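Local coordinates for mandelate racemase/muconate lactonizing enzyme, C-terminal domain protein (Paracoccus denitrificans, PDB 4DWD) that binds magnesium and probably acts as a hydro-lyase of the enolase superfamily, at residues E361-L364 with A365-A368; M234-V237 with A238-D242; V144-V147 with A148-V151; K258-I261 with L262-V265. All blocks are in the same frame, centred on the assembly; numbering follows the deposited sequence.

Contact 1: E361-L364 with A365-A368; sequences EDEL and ASRA
E363 and R367, one turn apart on the short helix 361-367, lie alongside each other and join in a salt bridge, with R367 NE 3.0 Å from E363 OE1. The N-H points at the oxygen at 153°, and OE1 sits at the guanidinium edge close to its plane, while carboxylate and guanidinium are turned 56° apart. A water adds a second route, giving a proton to E363 OE1 and accepting one from R367 NH2 at 2.8 Å. The stronger polar tie of R367 is elsewhere: NH1 bonds to the carbonyl oxygens of A14 and G16.

The tight part is the inner face and the last turn. L364 is buried and faces A368, whose CB lies 4.4 Å from L364 CG. S366 is exposed, yet its OG is tied to E363 O at 2.8 Å, since a chi1 of 75° folds the hydroxyl back over the preceding turn. R367 N donates its better bond to L364 O at 3.0 Å, from well above the carbonyl plane, and a weak one to E363 O, as the helix tightens before A368 leaves helical angles.

The outer side is looser: E361, D362 and A365 are exposed, and the bond from A365 N to E361 O, 2.9 Å, is plain helix backbone. E361, with V359, is seen to bind calcium in this protein, though none is bound to this chain.

Inward, L364, R367 and A368 pack on V13 of strand 5-14, E363 and R367 touch P334, and the chain runs directly into strand 368-372 of the N-terminal domain's antiparallel sheet.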
ATOM      1  N   GLU B 361      47.580 -31.042  11.106  1.00 23.30           N
ATOM      2  CA  GLU B 361      48.224 -30.068  11.996  1.00 24.36           C
ATOM      3  C   GLU B 361      49.512 -29.481  11.451  1.00 21.31           C
ATOM      4  O   GLU B 361      49.774 -28.285  11.592  1.00 24.23           O
ATOM      5  CB  GLU B 361      48.514 -30.703  13.363  1.00 27.53           C
ATOM      6  CG  GLU B 361      47.270 -31.073  14.157  1.00 33.44           C
ATOM      7  CD  GLU B 361      46.363 -29.891  14.384  1.00 35.20           C
ATOM      8  OE1 GLU B 361      46.896 -28.776  14.575  1.00 32.37           O
ATOM      9  OE2 GLU B 361      45.128 -30.078  14.366  1.00 37.20           O
ATOM     10  N   ASP B 362      50.314 -30.333  10.832  1.00 22.86           N
ATOM     11  CA  ASP B 362      51.621 -29.936  10.361  1.00 25.09           C
ATOM     12  C   ASP B 362      51.520 -29.117   9.079  1.00 21.51           C
ATOM     13  O   ASP B 362      52.238 -28.126   8.924  1.00 23.36           O
ATOM     14  CB  ASP B 362      52.514 -31.169  10.245  1.00 30.73           C
ATOM     15  CG  ASP B 362      52.564 -31.955  11.555  1.00 35.03           C
ATOM     16  OD1 ASP B 362      52.910 -31.358  12.605  1.00 33.61           O
ATOM     17  OD2 ASP B 362      52.218 -33.151  11.552  1.00 43.74           O
ATOM     18  N   GLU B 363      50.596 -29.497   8.193  1.00 19.71           N
ATOM     19  CA  GLU B 363      50.324 -28.702   7.004  1.00 20.30           C
ATOM     20  C   GLU B 363      49.794 -27.342   7.426  1.00 19.54           C
ATOM     21  O   GLU B 363      50.254 -26.312   6.932  1.00 18.40           O
ATOM     22  CB  GLU B 363      49.327 -29.393   6.066  1.00 19.80           C
ATOM     23  CG  GLU B 363      49.947 -30.445   5.153  1.00 20.40           C
ATOM     24  CD  GLU B 363      50.925 -29.870   4.138  1.00 21.21           C
ATOM     25  OE1 GLU B 363      50.941 -28.644   3.901  1.00 20.64           O
ATOM     26  OE2 GLU B 363      51.694 -30.661   3.564  1.00 31.46           O
ATOM     27  N   LEU B 364      48.839 -27.338   8.352  1.00 18.18           N
ATOM     28  CA  LEU B 364      48.301 -26.081   8.848  1.00 18.94           C
ATOM     29  C   LEU B 364      49.417 -25.190   9.376  1.00 19.53           C
ATOM     30  O   LEU B 364      49.526 -24.035   8.977  1.00 19.49           O
ATOM     31  CB  LEU B 364      47.289 -26.331   9.959  1.00 19.62           C
ATOM     32  CG  LEU B 364      46.839 -25.012  10.588  1.00 21.35           C
ATOM     33  CD1 LEU B 364      45.773 -24.368   9.722  1.00 18.80           C
ATOM     34  CD2 LEU B 364      46.391 -25.215  12.017  1.00 24.06           C
ATOM     35  N   ALA B 365      50.228 -25.733  10.286  1.00 20.37           N
ATOM     36  CA  ALA B 365      51.332 -24.987  10.886  1.00 21.87           C
ATOM     37  C   ALA B 365      52.222 -24.347   9.826  1.00 19.80           C
ATOM     38  O   ALA B 365      52.558 -23.165   9.935  1.00 23.62           O
ATOM     39  CB  ALA B 365      52.142 -25.872  11.825  1.00 22.97           C
ATOM     40  N   SER B 366      52.561 -25.108   8.787  1.00 19.37           N
ATOM     41  CA  SER B 366      53.471 -24.638   7.739  1.00 19.99           C
ATOM     42  C   SER B 366      52.869 -23.561   6.842  1.00 20.32           C
ATOM     43  O   SER B 366      53.603 -22.846   6.155  1.00 19.83           O
ATOM     44  CB  SER B 366      53.947 -25.809   6.879  1.00 22.60           C
ATOM     45  OG  SER B 366      52.921 -26.234   6.004  1.00 24.97           O
ATOM     46  N   ARG B 367      51.537 -23.457   6.847  1.00 17.38           N
ATOM     47  CA  ARG B 367      50.811 -22.550   5.944  1.00 18.59           C
ATOM     48  C   ARG B 367      50.129 -21.386   6.665  1.00 17.90           C
ATOM     49  O   ARG B 367      49.548 -20.501   6.017  1.00 14.91           O
ATOM     50  CB  ARG B 367      49.767 -23.330   5.132  1.00 15.36           C
ATOM     51  CG  ARG B 367      50.366 -24.275   4.095  1.00 15.54           C
ATOM     52  CD  ARG B 367      49.383 -25.381   3.744  1.00 15.73           C
ATOM     53  NE  ARG B 367      49.860 -26.205   2.636  1.00 17.60           N
ATOM     54  CZ  ARG B 367      49.561 -25.993   1.355  1.00 16.53           C
ATOM     55  NH1 ARG B 367      48.781 -24.974   0.999  1.00 16.17           N
ATOM     56  NH2 ARG B 367      50.060 -26.797   0.422  1.00 16.97           N
ATOM     57  N   ALA B 368      50.209 -21.380   7.991  1.00 15.80           N
ATOM     58  CA  ALA B 368      49.455 -20.412   8.796  1.00 14.59           C
ATOM     59  C   ALA B 368      50.285 -19.223   9.252  1.00 15.16           C
ATOM     60  O   ALA B 368      51.422 -19.385   9.725  1.00 17.79           O
ATOM     61  CB  ALA B 368      48.813 -21.093   9.997  1.00 15.92           C
TER
HETATM   62  O   HOH W   1      52.041 -28.693   1.161  1.00 30.22           O

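Contact 2: M234-V237 with A238-D242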
HETATM    1  N   MSE B 234      15.855  -5.368  -6.131  1.00  8.44           N
HETATM    2  CA  MSE B 234      16.013  -6.825  -6.099  1.00  8.35           C
HETATM    3  C   MSE B 234      14.684  -7.508  -5.934  1.00  8.68           C
HETATM    4  O   MSE B 234      14.357  -8.426  -6.683  1.00  8.73           O
HETATM    5  CB  MSE B 234      16.952  -7.177  -4.947  1.00  8.77           C
HETATM    6  CG  MSE B 234      17.384  -8.645  -4.925  1.00  9.68           C
HETATM    7 SE   MSE B 234      18.764  -9.091  -6.267  1.00 11.76          SE
HETATM    8  CE  MSE B 234      20.215  -8.127  -5.352  1.00 11.06           C
ATOM      9  N   GLY B 235      13.889  -7.044  -4.972  1.00  8.21           N
ATOM     10  CA  GLY B 235      12.576  -7.635  -4.730  1.00  9.34           C
ATOM     11  C   GLY B 235      11.577  -7.347  -5.843  1.00  8.74           C
ATOM     12  O   GLY B 235      10.711  -8.167  -6.130  1.00  8.73           O
ATOM     13  N   GLU B 236      11.696  -6.170  -6.458  1.00  8.61           N
ATOM     14  CA  GLU B 236      10.841  -5.803  -7.594  1.00  9.14           C
ATOM     15  C   GLU B 236      11.076  -6.760  -8.760  1.00  9.08           C
ATOM     16  O   GLU B 236      10.121  -7.281  -9.365  1.00  9.38           O
ATOM     17  CB  GLU B 236      11.114  -4.367  -8.037  1.00 10.61           C
ATOM     18  CG  GLU B 236      10.363  -3.975  -9.303  1.00 11.00           C
ATOM     19  CD  GLU B 236      10.609  -2.536  -9.702  1.00 13.01           C
ATOM     20  OE1 GLU B 236      10.477  -1.655  -8.825  1.00 16.61           O
ATOM     21  OE2 GLU B 236      10.913  -2.290 -10.893  1.00 12.53           O
ATOM     22  N   VAL B 237      12.357  -7.011  -9.053  1.00  8.83           N
ATOM     23  CA  VAL B 237      12.691  -7.912 -10.146  1.00  9.08           C
ATOM     24  C   VAL B 237      12.175  -9.307  -9.811  1.00  9.00           C
ATOM     25  O   VAL B 237      11.594  -9.982 -10.685  1.00  9.63           O
ATOM     26  CB  VAL B 237      14.209  -7.914 -10.428  1.00  9.10           C
ATOM     27  CG1 VAL B 237      14.616  -9.060 -11.364  1.00  9.67           C
ATOM     28  CG2 VAL B 237      14.644  -6.566 -10.995  1.00 10.96           C
ATOM     29  N   ALA B 238      12.323  -9.718  -8.547  1.00  8.80           N
ATOM     30  CA  ALA B 238      11.817 -11.024  -8.102  1.00  8.84           C
ATOM     31  C   ALA B 238      10.301 -11.155  -8.339  1.00  9.05           C
ATOM     32  O   ALA B 238       9.827 -12.195  -8.789  1.00  9.62           O
ATOM     33  CB  ALA B 238      12.157 -11.244  -6.626  1.00  8.74           C
ATOM     34  N   GLN B 239       9.546 -10.107  -8.044  1.00  8.79           N
ATOM     35  CA  GLN B 239       8.102 -10.183  -8.198  1.00  9.20           C
ATOM     36  C   GLN B 239       7.647 -10.039  -9.638  1.00  9.26           C
ATOM     37  O   GLN B 239       6.588 -10.539  -9.987  1.00 11.22           O
ATOM     38  CB  GLN B 239       7.410  -9.158  -7.306  1.00 10.84           C
ATOM     39  CG  GLN B 239       7.502  -9.500  -5.827  1.00 10.69           C
ATOM     40  CD  GLN B 239       6.742 -10.762  -5.460  1.00 11.00           C
ATOM     41  OE1 GLN B 239       5.585 -10.951  -5.863  1.00 14.07           O
ATOM     42  NE2 GLN B 239       7.387 -11.639  -4.699  1.00 11.33           N
ATOM     43  N   ARG B 240       8.452  -9.372 -10.463  1.00  8.63           N
ATOM     44  CA  ARG B 240       8.078  -9.140 -11.869  1.00  9.24           C
ATOM     45  C   ARG B 240       8.305 -10.379 -12.730  1.00  9.35           C
ATOM     46  O   ARG B 240       7.575 -10.591 -13.681  1.00 11.03           O
ATOM     47  CB  ARG B 240       8.825  -7.931 -12.436  1.00  9.98           C
ATOM     48  CG  ARG B 240       8.227  -6.620 -11.947  1.00 10.80           C
ATOM     49  CD  ARG B 240       9.052  -5.401 -12.295  1.00 11.77           C
ATOM     50  NE  ARG B 240       8.919  -5.088 -13.711  1.00 12.93           N
ATOM     51  CZ  ARG B 240       9.468  -4.034 -14.295  1.00 14.54           C
ATOM     52  NH1 ARG B 240      10.203  -3.185 -13.582  1.00 16.03           N
ATOM     53  NH2 ARG B 240       9.286  -3.842 -15.596  1.00 15.82           N
ATOM     54  N   LEU B 241       9.293 -11.196 -12.379  1.00  8.36           N
ATOM     55  CA  LEU B 241       9.650 -12.388 -13.154  1.00  8.63           C
ATOM     56  C   LEU B 241       8.938 -13.638 -12.667  1.00  9.31           C
ATOM     57  O   LEU B 241       8.359 -13.652 -11.566  1.00 10.28           O
ATOM     58  CB  LEU B 241      11.167 -12.608 -13.110  1.00  8.29           C
ATOM     59  CG  LEU B 241      11.993 -11.573 -13.873  1.00  8.27           C
ATOM     60  CD1 LEU B 241      13.450 -11.890 -13.598  1.00  9.75           C
ATOM     61  CD2 LEU B 241      11.717 -11.651 -15.374  1.00 10.54           C
ATOM     62  N   ASP B 242       8.983 -14.686 -13.493  1.00  8.81           N
ATOM     63  CA  ASP B 242       8.501 -16.008 -13.102  1.00  8.92           C
ATOM     64  C   ASP B 242       9.639 -16.858 -12.544  1.00  9.48           C
ATOM     65  O   ASP B 242       9.461 -17.555 -11.543  1.00 10.07           O
ATOM     66  CB  ASP B 242       7.859 -16.734 -14.292  1.00  8.73           C
ATOM     67  CG  ASP B 242       6.549 -16.106 -14.740  1.00  9.65           C
ATOM     68  OD1 ASP B 242       5.915 -15.357 -13.955  1.00  9.30           O
ATOM     69  OD2 ASP B 242       6.170 -16.380 -15.896  1.00 11.19           O
TER
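The carboxylate of E236 and the guanidinium of R240, one turn apart and pointing the same way, meet through a single pair of atoms. R240 NH1 donates to E236 OE2 at 2.9 Å, with an N-H...O angle of 139°. OE2 is approached on its anti side and lies at the guanidinium edge, in the plane of that group; the two planes are 37° apart. The glutamate is extended beyond CG, and R240 CD lies 3.6 Å from E236 CG; the arginine's bend at chi3 (74°) then turns the guanidinium edge toward the carboxylate.

Further partners come from other chains. In a second subunit, R266 forms a salt bridge with E236 OE1, the amide NE2 of Q239 donates to E236 OE2, and the carbonyl of L241 accepts from R240 NH2. With a leucine at R240, E236 OE2 would probably lose its intrachain partner and the L241 carbonyl of the second subunit its donor. Within the chain, Q239 NE2 bonds to G264 O and D242 N to E215 OE2.

The backbone is satisfied in helical fashion. A238 N reaches M234 O and Q239 N reaches G235 O, each at 3.0 Å. R240 N gives its main bond to E236 O at 2.9 Å and a weak one to V237 O, which is also the acceptor for L241 N at 3.1 Å. On the buried face V237 CG1 packs on L241 CD1, 3.8 Å away, both side chains running the same way.

This is the C-terminal end of the helix in the beta-alpha-beta unit of strand 221-223, helix 231-240 and strand 244-246, part of the enolase-superfamily barrel, here also an intersubunit surface.

Contact 3: V144-V147 with A148-V151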
ATOM      1  N   VAL B 144      31.007 -23.945 -21.977  1.00 11.13           N
ATOM      2  CA  VAL B 144      30.544 -25.313 -22.189  1.00 11.18           C
ATOM      3  C   VAL B 144      31.584 -26.350 -21.729  1.00 11.92           C
ATOM      4  O   VAL B 144      31.248 -27.297 -21.027  1.00 11.80           O
ATOM      5  CB  VAL B 144      30.096 -25.534 -23.648  1.00 11.34           C
ATOM      6  CG1 VAL B 144      29.746 -27.003 -23.890  1.00 12.39           C
ATOM      7  CG2 VAL B 144      28.909 -24.622 -23.951  1.00 11.97           C
ATOM      8  N   ARG B 145      32.847 -26.131 -22.092  1.00 11.67           N
ATOM      9  CA  ARG B 145      33.908 -27.056 -21.709  1.00 11.94           C
ATOM     10  C   ARG B 145      34.022 -27.201 -20.190  1.00 12.49           C
ATOM     11  O   ARG B 145      34.115 -28.321 -19.675  1.00 13.89           O
ATOM     12  CB  ARG B 145      35.249 -26.636 -22.315  1.00 12.74           C
ATOM     13  CG  ARG B 145      36.341 -27.663 -22.044  1.00 14.41           C
ATOM     14  CD  ARG B 145      37.663 -27.327 -22.699  1.00 17.12           C
ATOM     15  NE  ARG B 145      38.608 -28.437 -22.545  1.00 22.24           N
ATOM     16  CZ  ARG B 145      38.667 -29.533 -23.316  1.00 24.20           C
ATOM     17  NH1 ARG B 145      37.835 -29.723 -24.350  1.00 19.04           N
ATOM     18  NH2 ARG B 145      39.576 -30.458 -23.042  1.00 28.04           N
ATOM     19  N   GLU B 146      33.995 -26.081 -19.475  1.00 12.65           N
ATOM     20  CA  GLU B 146      34.158 -26.124 -18.028  1.00 13.61           C
ATOM     21  C   GLU B 146      32.941 -26.753 -17.358  1.00 13.16           C
ATOM     22  O   GLU B 146      33.086 -27.540 -16.417  1.00 13.39           O
ATOM     23  CB  GLU B 146      34.450 -24.727 -17.477  1.00 14.68           C
ATOM     24  CG  GLU B 146      34.665 -24.666 -15.960  1.00 14.31           C
ATOM     25  CD  GLU B 146      35.843 -25.480 -15.423  1.00 17.65           C
ATOM     26  OE1 GLU B 146      36.671 -26.036 -16.185  1.00 17.57           O
ATOM     27  OE2 GLU B 146      35.940 -25.560 -14.184  1.00 19.07           O
ATOM     28  N   VAL B 147      31.737 -26.423 -17.830  1.00 12.67           N
ATOM     29  CA  VAL B 147      30.546 -27.062 -17.267  1.00 12.96           C
ATOM     30  C   VAL B 147      30.600 -28.584 -17.470  1.00 13.07           C
ATOM     31  O   VAL B 147      30.355 -29.348 -16.534  1.00 13.58           O
ATOM     32  CB  VAL B 147      29.237 -26.471 -17.840  1.00 11.91           C
ATOM     33  CG1 VAL B 147      28.028 -27.277 -17.374  1.00 13.53           C
ATOM     34  CG2 VAL B 147      29.098 -25.004 -17.441  1.00 12.36           C
ATOM     35  N   ALA B 148      30.942 -29.026 -18.685  1.00 12.78           N
ATOM     36  CA  ALA B 148      31.024 -30.458 -18.967  1.00 13.47           C
ATOM     37  C   ALA B 148      32.051 -31.125 -18.050  1.00 13.51           C
ATOM     38  O   ALA B 148      31.800 -32.207 -17.519  1.00 15.76           O
ATOM     39  CB  ALA B 148      31.375 -30.698 -20.427  1.00 12.47           C
ATOM     40  N   ARG B 149      33.192 -30.466 -17.848  1.00 13.09           N
ATOM     41  CA  ARG B 149      34.248 -31.010 -16.980  1.00 13.58           C
ATOM     42  C   ARG B 149      33.759 -31.221 -15.539  1.00 15.00           C
ATOM     43  O   ARG B 149      33.954 -32.299 -14.962  1.00 18.07           O
ATOM     44  CB  ARG B 149      35.466 -30.087 -16.997  1.00 14.36           C
ATOM     45  CG  ARG B 149      36.684 -30.628 -16.268  1.00 17.14           C
ATOM     46  CD  ARG B 149      37.788 -29.585 -16.204  1.00 17.91           C
ATOM     47  NE  ARG B 149      37.486 -28.513 -15.250  1.00 20.52           N
ATOM     48  CZ  ARG B 149      37.652 -28.604 -13.930  1.00 20.93           C
ATOM     49  NH1 ARG B 149      38.114 -29.729 -13.391  1.00 21.06           N
ATOM     50  NH2 ARG B 149      37.343 -27.571 -13.150  1.00 20.68           N
ATOM     51  N   ARG B 150      33.130 -30.192 -14.967  1.00 13.93           N
ATOM     52  CA  ARG B 150      32.677 -30.233 -13.576  1.00 15.48           C
ATOM     53  C   ARG B 150      31.562 -31.270 -13.422  1.00 15.59           C
ATOM     54  O   ARG B 150      31.516 -32.009 -12.442  1.00 15.70           O
ATOM     55  CB  ARG B 150      32.166 -28.857 -13.127  1.00 16.01           C
ATOM     56  CG  ARG B 150      33.180 -27.711 -13.103  1.00 16.78           C
ATOM     57  CD  ARG B 150      34.057 -27.657 -11.847  1.00 17.70           C
ATOM     58  NE  ARG B 150      33.277 -27.836 -10.617  1.00 15.54           N
ATOM     59  CZ  ARG B 150      32.794 -26.857  -9.859  1.00 14.24           C
ATOM     60  NH1 ARG B 150      33.032 -25.578 -10.147  1.00 13.52           N
ATOM     61  NH2 ARG B 150      32.071 -27.173  -8.795  1.00 15.08           N
ATOM     62  N   VAL B 151      30.658 -31.325 -14.400  1.00 14.68           N
ATOM     63  CA  VAL B 151      29.537 -32.266 -14.337  1.00 14.40           C
ATOM     64  C   VAL B 151      30.013 -33.714 -14.385  1.00 16.45           C
ATOM     65  O   VAL B 151      29.537 -34.549 -13.614  1.00 18.74           O
ATOM     66  CB  VAL B 151      28.480 -31.985 -15.430  1.00 14.79           C
ATOM     67  CG1 VAL B 151      27.514 -33.157 -15.582  1.00 16.91           C
ATOM     68  CG2 VAL B 151      27.723 -30.720 -15.078  1.00 14.17           C
TER
HETATM   69  O   HOH W   2      34.982 -24.381 -11.950  1.00 20.12           O
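E146 and R149 lie side by side, three residues apart on helix 140-154, and R149 grips the carboxylate from the side with two nitrogens, one to each oxygen. R149 NE reaches E146 OE1 at 2.8 Å in an almost straight bond (173°), and R149 NH2 reaches E146 OE2 at 2.7 Å. Both oxygens are met on their syn side, and E146 CD lies in the guanidinium plane at its edge. The fit is not flat: the two planes are turned 36° against each other. E146 leaves with CG opposite its backbone N (chi1 -179°) and then bends at chi2, carrying the acid toward the following turn, where R149, bent at chi3, curls round to meet it.

R150 goes the other way. Its CG and CD pass E146 OE2 at 3.7 Å, but its guanidinium leads away to a salt bridge with E154 and to the carbonyl oxygens of S131 and L325 at the barrel strands. A water that accepts from R150 NH1 at 2.9 Å also lies 2.7 Å from E146 OE2.

On another face V147 CG1 and V151 CG2 are 4.1 Å apart, and both valines rest on V159 of strand 158-162.

Chemically, the two direct bonds from R149 hold the carboxylate against rotation, the water being a probable addition; two arginines nearby would be expected to favour its charged form. The helix thus presents a charged flank and an apolar one, which packs within the beta-alpha-beta unit of strands 125-132 and 158-162, V147 also touching helix 174-188.

Contact 4: K258-I261 with L262-V265; sequences KDLI and LSGV
L260 O is the carbonyl oxygen at which several donors converge. S263 OG gives it a short bond of 2.7 Å, V265 N a weak one at 3.4 Å, and S263 N another weak one. The hydroxyl can do this because chi1 of S263 is 82°, which sets OG between the backbone N and carbonyl carbon and turns it back over the helix. Next to it, G264 N donates to I261 O at 3.0 Å from well above the carbonyl plane.

Side chains close over this turn. L260 CD1 meets V265 CG2 at 3.7 Å, the two residues crossing at a slant, while V265, just past the helix, points back toward it. At the other end K258 CD touches L262 CD1 at 3.6 Å. Bends at chi2 and chi3 then bring K258 NZ round to D259 OD1, a salt bridge of 2.7 Å that meets the oxygen on its syn side. With an alanine here in place of K258, L262 CD1 would probably lose its aliphatic cover and D259 its ammonium mate. L262 and K258 also pack on L262 and H291, respectively, of a fourth subunit.

G264 has a phi of 129°, which a CB would make costly by crowding the carbonyl oxygen of S263, and this suits glycine. Positive phi together with V265 N to L260 O and G264 N to I261 O is the Schellman motif, a C-terminal cap that here ends helix 254-263 and turns the chain toward strand 267-268.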
ATOM      1  N   LYS B 258      15.193  -9.946   6.817  1.00  8.14           N
ATOM      2  CA  LYS B 258      13.773  -9.625   6.875  1.00  8.43           C
ATOM      3  C   LYS B 258      13.406  -8.590   5.799  1.00  8.90           C
ATOM      4  O   LYS B 258      12.404  -8.748   5.102  1.00  9.11           O
ATOM      5  CB  LYS B 258      13.427  -9.139   8.294  1.00  8.71           C
ATOM      6  CG  LYS B 258      11.979  -8.707   8.508  1.00  9.58           C
ATOM      7  CD  LYS B 258      11.750  -7.213   8.236  1.00 10.49           C
ATOM      8  CE  LYS B 258      12.508  -6.288   9.193  1.00 11.91           C
ATOM      9  NZ  LYS B 258      12.284  -4.837   8.874  1.00 13.85           N
ATOM     10  N   ASP B 259      14.220  -7.540   5.676  1.00  8.70           N
ATOM     11  CA  ASP B 259      13.961  -6.495   4.684  1.00  9.19           C
ATOM     12  C   ASP B 259      14.028  -7.046   3.256  1.00  8.93           C
ATOM     13  O   ASP B 259      13.235  -6.647   2.401  1.00  9.59           O
ATOM     14  CB  ASP B 259      14.941  -5.330   4.848  1.00  9.36           C
ATOM     15  CG  ASP B 259      14.634  -4.480   6.079  1.00 12.14           C
ATOM     16  OD1 ASP B 259      13.465  -4.430   6.493  1.00 12.85           O
ATOM     17  OD2 ASP B 259      15.570  -3.869   6.639  1.00 13.68           O
ATOM     18  N   LEU B 260      14.959  -7.967   3.010  1.00  8.95           N
ATOM     19  CA  LEU B 260      15.070  -8.568   1.694  1.00  8.61           C
ATOM     20  C   LEU B 260      13.817  -9.381   1.366  1.00  8.82           C
ATOM     21  O   LEU B 260      13.299  -9.323   0.254  1.00  9.02           O
ATOM     22  CB  LEU B 260      16.340  -9.422   1.640  1.00  8.66           C
ATOM     23  CG  LEU B 260      16.682 -10.073   0.300  1.00  9.13           C
ATOM     24  CD1 LEU B 260      17.016  -9.033  -0.755  1.00  9.95           C
ATOM     25  CD2 LEU B 260      17.854 -11.020   0.498  1.00  9.39           C
ATOM     26  N   ILE B 261      13.322 -10.123   2.348  1.00  8.46           N
ATOM     27  CA  ILE B 261      12.098 -10.895   2.170  1.00  8.54           C
ATOM     28  C   ILE B 261      10.916  -9.942   1.923  1.00  8.43           C
ATOM     29  O   ILE B 261      10.115 -10.155   1.002  1.00  8.28           O
ATOM     30  CB  ILE B 261      11.862 -11.790   3.396  1.00  9.27           C
ATOM     31  CG1 ILE B 261      12.916 -12.904   3.409  1.00  9.03           C
ATOM     32  CG2 ILE B 261      10.451 -12.356   3.390  1.00  9.18           C
ATOM     33  CD1 ILE B 261      12.898 -13.714   4.697  1.00  9.98           C
ATOM     34  N   LEU B 262      10.806  -8.880   2.723  1.00  8.58           N
ATOM     35  CA  LEU B 262       9.674  -7.977   2.548  1.00  8.71           C
ATOM     36  C   LEU B 262       9.697  -7.270   1.185  1.00  8.69           C
ATOM     37  O   LEU B 262       8.642  -6.933   0.644  1.00 10.24           O
ATOM     38  CB  LEU B 262       9.556  -6.984   3.715  1.00  9.78           C
ATOM     39  CG  LEU B 262       9.190  -7.531   5.107  1.00 12.72           C
ATOM     40  CD1 LEU B 262       8.971  -6.360   6.065  1.00 13.81           C
ATOM     41  CD2 LEU B 262       8.015  -8.499   5.136  1.00 18.03           C
ATOM     42  N   SER B 263      10.892  -7.100   0.617  1.00  8.28           N
ATOM     43  CA  SER B 263      11.003  -6.468  -0.689  1.00  8.96           C
ATOM     44  C   SER B 263      10.417  -7.318  -1.803  1.00  9.32           C
ATOM     45  O   SER B 263      10.105  -6.799  -2.879  1.00 10.21           O
ATOM     46  CB  SER B 263      12.465  -6.139  -1.021  1.00  9.83           C
ATOM     47  OG  SER B 263      13.164  -7.273  -1.524  1.00 10.46           O
ATOM     48  N   GLY B 264      10.294  -8.625  -1.570  1.00  8.36           N
ATOM     49  CA  GLY B 264       9.703  -9.508  -2.582  1.00  9.40           C
ATOM     50  C   GLY B 264      10.508 -10.737  -2.943  1.00  8.39           C
ATOM     51  O   GLY B 264      10.049 -11.556  -3.715  1.00  8.72           O
ATOM     52  N   VAL B 265      11.701 -10.877  -2.379  1.00  7.98           N
ATOM     53  CA  VAL B 265      12.567 -12.032  -2.667  1.00  8.55           C
ATOM     54  C   VAL B 265      12.025 -13.303  -1.978  1.00  9.02           C
ATOM     55  O   VAL B 265      11.690 -13.285  -0.778  1.00  9.27           O
ATOM     56  CB  VAL B 265      14.029 -11.723  -2.277  1.00  8.72           C
ATOM     57  CG1 VAL B 265      14.899 -12.962  -2.425  1.00  8.82           C
ATOM     58  CG2 VAL B 265      14.555 -10.561  -3.132  1.00  9.47           C
TER

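Overall arrangement
Along the chain the order is contact 3, contact 2, contact 4, contact 1, with contacts 1, 2 and 4 at helix C-terminal ends and contact 3 within helix 140-154. Contacts 2, 3 and 4 belong to helices 231-240, 140-154 and 254-263 of the barrel-like C-terminal domain. Contacts 2 and 4 are neighbours, with centres about 11 Å apart, and touch where Q239 NE2 lies 2.8 Å from G264 O; both also face other subunits. Contact 3 stands about 30 Å (centre to centre) from contact 2. Contact 1, about 46 Å from contact 2 between centres, is across the chain's centre, where helix 361-367 returns the chain to the N-terminal domain's sheet.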